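Local coordinates for ABC-type branched-chain amino acid transport systems periplasmic component-like protein (Thermomonospora curvata, PDB 4N03) that probably captures fatty acids outside the membrane and delivers them to an ABC transporter, and holds palmitic acid in this structure, at residues A[80-92]-A[106-118]. Numbering follows the deposited sequence. Where two conformers were deposited one is given.
Sequences RDHGYDPQKAVSI and FLGSPMVSAVKQR. With PLM (palmitic acid), chain B.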
loop_
_atom_site.group_PDB
_atom_site.type_symbol
_atom_site.label_atom_id
_atom_site.label_comp_id
_atom_site.label_asym_id
_atom_site.label_seq_id
_atom_site.Cartn_x
_atom_site.Cartn_y
_atom_site.Cartn_z
ATOM N N ARG A 80 -6.244 14.038 -8.198
ATOM C CA ARG A 80 -7.616 14.113 -7.712
ATOM C C ARG A 80 -7.749 13.435 -6.350
ATOM O O ARG A 80 -7.101 12.431 -6.071
ATOM C CB ARG A 80 -8.605 13.470 -8.672
ATOM C CG ARG A 80 -8.857 14.259 -9.941
ATOM C CD ARG A 80 -9.756 15.449 -9.675
ATOM N NE ARG A 80 -10.116 16.071 -10.936
ATOM C CZ ARG A 80 -9.323 16.882 -11.613
ATOM N NH1 ARG A 80 -8.135 17.208 -11.128
ATOM N NH2 ARG A 80 -9.741 17.376 -12.762
ATOM N N ASP A 81 -8.604 13.998 -5.508
ATOM C CA ASP A 81 -8.860 13.527 -4.135
ATOM C C ASP A 81 -10.216 12.845 -4.079
ATOM O O ASP A 81 -11.235 13.518 -4.220
ATOM C CB ASP A 81 -8.801 14.717 -3.184
ATOM C CG ASP A 81 -9.098 14.352 -1.758
ATOM O OD1 ASP A 81 -9.025 13.173 -1.385
ATOM O OD2 ASP A 81 -9.429 15.249 -0.976
ATOM N N HIS A 82 -10.258 11.522 -3.880
ATOM C CA HIS A 82 -11.522 10.838 -3.702
ATOM C C HIS A 82 -11.970 10.757 -2.261
ATOM O O HIS A 82 -13.075 10.258 -2.006
ATOM C CB HIS A 82 -11.523 9.446 -4.348
ATOM C CG HIS A 82 -10.454 8.533 -3.887
ATOM N ND1 HIS A 82 -10.248 8.203 -2.559
ATOM C CD2 HIS A 82 -9.576 7.787 -4.609
ATOM C CE1 HIS A 82 -9.288 7.300 -2.494
ATOM N NE2 HIS A 82 -8.853 7.049 -3.713
ATOM N N GLY A 83 -11.150 11.188 -1.297
ATOM C CA GLY A 83 -11.546 11.266 0.094
ATOM C C GLY A 83 -11.784 9.905 0.745
ATOM O O GLY A 83 -12.433 9.781 1.779
ATOM N N TYR A 84 -11.215 8.854 0.172
ATOM C CA TYR A 84 -11.492 7.459 0.568
ATOM C C TYR A 84 -12.989 7.130 0.446
ATOM O O TYR A 84 -13.558 6.527 1.335
ATOM C CB TYR A 84 -10.900 7.108 1.952
ATOM C CG TYR A 84 -10.620 5.630 2.131
ATOM C CD1 TYR A 84 -9.617 5.019 1.442
ATOM C CD2 TYR A 84 -11.330 4.874 3.039
ATOM C CE1 TYR A 84 -9.361 3.662 1.566
ATOM C CE2 TYR A 84 -11.054 3.518 3.215
ATOM C CZ TYR A 84 -10.068 2.928 2.473
ATOM O OH TYR A 84 -9.828 1.580 2.650
ATOM N N ASP A 85 -13.531 7.486 -0.712
ATOM C CA ASP A 85 -14.911 7.167 -1.070
ATOM C C ASP A 85 -14.988 6.582 -2.491
ATOM O O ASP A 85 -14.472 7.158 -3.460
ATOM C CB ASP A 85 -15.782 8.413 -1.071
ATOM C CG ASP A 85 -17.201 8.074 -1.497
ATOM O OD1 ASP A 85 -17.888 7.402 -0.704
ATOM O OD2 ASP A 85 -17.583 8.407 -2.600
ATOM N N PRO A 86 -15.546 5.344 -2.639
ATOM C CA PRO A 86 -15.563 4.691 -3.961
ATOM C C PRO A 86 -16.389 5.375 -5.055
ATOM O O PRO A 86 -15.928 5.470 -6.199
ATOM C CB PRO A 86 -16.086 3.287 -3.679
ATOM C CG PRO A 86 -16.204 3.139 -2.224
ATOM C CD PRO A 86 -15.952 4.479 -1.542
ATOM N N GLN A 87 -17.531 5.963 -4.712
ATOM C CA GLN A 87 -18.302 6.677 -5.716
ATOM C C GLN A 87 -17.532 7.886 -6.257
ATOM O O GLN A 87 -17.526 8.165 -7.448
ATOM C CB GLN A 87 -19.608 7.134 -5.152
ATOM C CG GLN A 87 -20.534 7.679 -6.238
ATOM C CD GLN A 87 -22.005 7.847 -5.822
ATOM O OE1 GLN A 87 -22.736 8.672 -6.403
ATOM N NE2 GLN A 87 -22.459 7.038 -4.864
ATOM N N LYS A 88 -16.880 8.623 -5.387
ATOM C CA LYS A 88 -16.083 9.752 -5.845
ATOM C C LYS A 88 -14.920 9.293 -6.738
ATOM O O LYS A 88 -14.585 9.946 -7.727
ATOM C CB LYS A 88 -15.538 10.453 -4.675
ATOM C CG LYS A 88 -16.599 10.916 -3.765
ATOM C CD LYS A 88 -16.172 12.235 -3.283
ATOM C CE LYS A 88 -17.244 12.755 -2.402
ATOM N NZ LYS A 88 -17.396 12.077 -1.155
ATOM N N ALA A 89 -14.283 8.176 -6.353
ATOM C CA ALA A 89 -13.218 7.593 -7.176
ATOM C C ALA A 89 -13.687 7.287 -8.594
ATOM O O ALA A 89 -12.979 7.467 -9.554
ATOM C CB ALA A 89 -12.666 6.338 -6.533
ATOM N N VAL A 90 -14.887 6.718 -8.714
ATOM C CA VAL A 90 -15.480 6.467 -10.024
ATOM C C VAL A 90 -15.680 7.723 -10.869
ATOM O O VAL A 90 -15.370 7.761 -12.067
ATOM C CB VAL A 90 -16.788 5.733 -9.914
ATOM C CG1 VAL A 90 -17.497 5.606 -11.252
ATOM C CG2 VAL A 90 -16.594 4.328 -9.343
ATOM N N SER A 91 -16.278 8.713 -10.268
ATOM C CA SER A 91 -16.446 10.004 -10.893
ATOM C C SER A 91 -15.092 10.569 -11.354
ATOM O O SER A 91 -14.955 11.048 -12.473
ATOM C CB SER A 91 -17.115 10.957 -9.893
ATOM O OG SER A 91 -17.365 12.211 -10.492
ATOM N N ILE A 92 -14.074 10.487 -10.478
ATOM C CA ILE A 92 -12.727 10.942 -10.824
ATOM C C ILE A 92 -12.165 10.136 -11.977
ATOM O O ILE A 92 -11.646 10.677 -12.913
ATOM C CB ILE A 92 -11.780 10.874 -9.626
ATOM C CG1 ILE A 92 -12.120 12.042 -8.685
ATOM C CG2 ILE A 92 -10.314 10.910 -10.056
ATOM C CD1 ILE A 92 -11.590 11.917 -7.275
ATOM N N PHE A 106 -3.342 5.058 -7.378
ATOM C CA PHE A 106 -4.778 5.020 -7.136
ATOM C C PHE A 106 -4.930 4.427 -5.725
ATOM O O PHE A 106 -4.708 3.218 -5.516
ATOM C CB PHE A 106 -5.445 4.143 -8.172
ATOM C CG PHE A 106 -6.897 4.481 -8.401
ATOM C CD1 PHE A 106 -7.755 4.792 -7.351
ATOM C CD2 PHE A 106 -7.415 4.438 -9.659
ATOM C CE1 PHE A 106 -9.081 5.105 -7.598
ATOM C CE2 PHE A 106 -8.731 4.772 -9.910
ATOM C CZ PHE A 106 -9.580 5.095 -8.873
ATOM N N LEU A 107 -5.246 5.268 -4.749
ATOM C CA LEU A 107 -5.288 4.825 -3.358
ATOM C C LEU A 107 -6.595 4.081 -3.075
ATOM O O LEU A 107 -7.660 4.574 -3.386
ATOM C CB LEU A 107 -5.195 6.027 -2.421
ATOM C CG LEU A 107 -4.988 5.675 -0.948
ATOM C CD1 LEU A 107 -4.078 6.715 -0.305
ATOM C CD2 LEU A 107 -6.296 5.573 -0.186
ATOM N N GLY A 108 -6.491 2.958 -2.395
ATOM C CA GLY A 108 -7.640 2.344 -1.768
ATOM C C GLY A 108 -8.243 1.148 -2.485
ATOM O O GLY A 108 -8.517 1.215 -3.674
ATOM N N SER A 109 -8.483 0.052 -1.746
ATOM C CA SER A 109 -8.981 -1.170 -2.356
ATOM C C SER A 109 -10.397 -1.021 -2.915
ATOM O O SER A 109 -10.613 -1.352 -4.098
ATOM C CB SER A 109 -8.843 -2.382 -1.425
ATOM O OG SER A 109 -7.485 -2.644 -1.147
ATOM N N PRO A 110 -11.351 -0.537 -2.134
ATOM C CA PRO A 110 -12.699 -0.433 -2.722
ATOM C C PRO A 110 -12.798 0.550 -3.861
ATOM O O PRO A 110 -13.642 0.418 -4.755
ATOM C CB PRO A 110 -13.569 -0.038 -1.548
ATOM C CG PRO A 110 -12.821 -0.480 -0.330
ATOM C CD PRO A 110 -11.369 -0.248 -0.689
HETATM N N MSE A 111 -11.949 1.590 -3.847
HETATM C CA MSE A 111 -11.957 2.585 -4.878
HETATM C C MSE A 111 -11.504 1.999 -6.216
HETATM O O MSE A 111 -12.156 2.198 -7.235
HETATM C CB MSE A 111 -11.074 3.802 -4.518
HETATM C CG MSE A 111 -11.637 4.615 -3.349
HETATM SE SE MSE A 111 -10.808 3.967 -1.649
HETATM C CE MSE A 111 -12.484 3.743 -0.613
ATOM N N VAL A 112 -10.402 1.259 -6.219
ATOM C CA VAL A 112 -9.941 0.652 -7.449
ATOM C C VAL A 112 -10.921 -0.492 -7.869
ATOM O O VAL A 112 -11.188 -0.610 -9.054
ATOM C CB VAL A 112 -8.508 0.124 -7.344
ATOM C CG1 VAL A 112 -8.038 -0.382 -8.695
ATOM C CG2 VAL A 112 -7.563 1.204 -6.907
ATOM N N SER A 113 -11.463 -1.240 -6.925
ATOM C CA SER A 113 -12.460 -2.292 -7.269
ATOM C C SER A 113 -13.600 -1.704 -8.039
ATOM O O SER A 113 -14.109 -2.365 -8.974
ATOM C CB SER A 113 -12.987 -3.008 -6.001
ATOM O OG SER A 113 -12.019 -3.901 -5.611
ATOM N N ALA A 114 -14.047 -0.503 -7.673
ATOM C CA ALA A 114 -15.216 0.093 -8.298
ATOM C C ALA A 114 -14.984 0.430 -9.763
ATOM O O ALA A 114 -15.941 0.570 -10.521
ATOM C CB ALA A 114 -15.669 1.312 -7.548
ATOM N N VAL A 115 -13.728 0.571 -10.168
ATOM C CA VAL A 115 -13.395 0.939 -11.552
ATOM C C VAL A 115 -12.611 -0.144 -12.269
ATOM O O VAL A 115 -12.165 0.043 -13.370
ATOM C CB VAL A 115 -12.645 2.287 -11.640
ATOM C CG1 VAL A 115 -13.550 3.417 -11.224
ATOM C CG2 VAL A 115 -11.386 2.281 -10.839
ATOM N N LYS A 116 -12.576 -1.349 -11.684
ATOM C CA LYS A 116 -11.803 -2.450 -12.250
ATOM C C LYS A 116 -12.270 -2.788 -13.676
ATOM O O LYS A 116 -11.483 -3.006 -14.578
ATOM C CB LYS A 116 -11.802 -3.621 -11.283
ATOM C CG LYS A 116 -10.885 -4.725 -11.652
ATOM C CD LYS A 116 -10.905 -5.778 -10.556
ATOM C CE LYS A 116 -10.001 -6.926 -10.929
ATOM N NZ LYS A 116 -10.679 -7.778 -11.941
ATOM N N GLN A 117 -13.593 -2.866 -13.872
ATOM C CA GLN A 117 -14.079 -3.175 -15.202
ATOM C C GLN A 117 -13.700 -2.106 -16.228
ATOM O O GLN A 117 -13.348 -2.412 -17.363
ATOM C CB GLN A 117 -15.608 -3.349 -15.201
ATOM C CG GLN A 117 -16.119 -4.632 -14.679
ATOM C CD GLN A 117 -17.622 -4.774 -14.849
ATOM O OE1 GLN A 117 -18.366 -4.204 -14.104
ATOM N NE2 GLN A 117 -18.050 -5.532 -15.848
ATOM N N ARG A 118 -13.800 -0.849 -15.828
ATOM C CA ARG A 118 -13.406 0.221 -16.731
ATOM C C ARG A 118 -11.887 0.221 -17.031
ATOM O O ARG A 118 -11.471 0.438 -18.160
ATOM C CB ARG A 118 -13.770 1.564 -16.125
ATOM C CG ARG A 118 -15.259 1.849 -16.120
ATOM C CD ARG A 118 -15.461 3.216 -15.485
ATOM N NE ARG A 118 -16.861 3.550 -15.305
ATOM C CZ ARG A 118 -17.599 3.187 -14.266
ATOM N NH1 ARG A 118 -17.069 2.428 -13.287
ATOM N NH2 ARG A 118 -18.881 3.588 -14.199
HETATM C C1 PLM B . -7.040 -0.063 1.363
HETATM O O1 PLM B . -6.476 -1.025 0.779
HETATM O O2 PLM B . -8.166 0.390 1.064
HETATM C C2 PLM B . -6.241 0.716 2.383
HETATM C C3 PLM B . -5.321 1.738 1.584
HETATM C C4 PLM B . -4.306 2.433 2.461
HETATM C C5 PLM B . -3.491 3.435 1.718
HETATM C C6 PLM B . -2.344 4.149 2.465
HETATM C C7 PLM B . -1.038 3.388 2.282
HETATM C C8 PLM B . 0.122 3.867 3.111
HETATM C C9 PLM B . 1.480 3.322 2.709
HETATM C CA PLM B . 1.897 2.008 3.411
HETATM C CB PLM B . 3.162 1.434 2.658
HETATM C CC PLM B . 2.947 -0.050 2.238
HETATM C CD PLM B . 3.826 -0.511 1.094
HETATM C CE PLM B . 3.636 -1.944 0.613
HETATM C CF PLM B . 4.064 -2.084 -0.856
HETATM C CG PLM B . 5.547 -2.334 -1.063
#
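Carboxyl oxygen O2 of palmitic acid is gripped from both segments: Y84 OH gives it a hydrogen bond (2.6 Å) in the tyrosine ring plane, and S109 N a nearly straight one (2.8 Å, 170°). S109 OG takes oxygen O1 at 2.7 Å, and Y148 also bonds the acid. S109 opens helix 109-118, its N-H not needed there; at G108's backbone angles a side chain would press on the carbonyl of L107 and collide with M111 SE, hence glycine.

Behind this site, selenomethionine M111 bridges two rings. Bent at chi2 and chi3, its chain lays CG over a face of H82, while CE sits over a face of the Y84 ring, 3.7 Å from its centroid, a CH-pi contact; SE approaches the Y84 ring obliquely, a Met-aromatic contact. H82, buried, uses both nitrogens: NE2 donates to L107 O (2.8 Å, bent at 133°) and ND1 accepts from Y84 N in the ring plane. A phenylalanine in place of H82 would probably leave L107 O and Y84 N without these mates.

The axes of helix segments 86-92 and 109-118 cross at -45°; A89, with nothing beyond CB, lets that atom come within 3.6 Å of M111 CB, and V90 CG2 packs against A114 CB and V115 CG1. A carboxyl group held by hydroxyls and a helix-start N-H, its tyrosine braced by apolar contacts, suits a fatty-acid headgroup in a leucine-binding-protein fold.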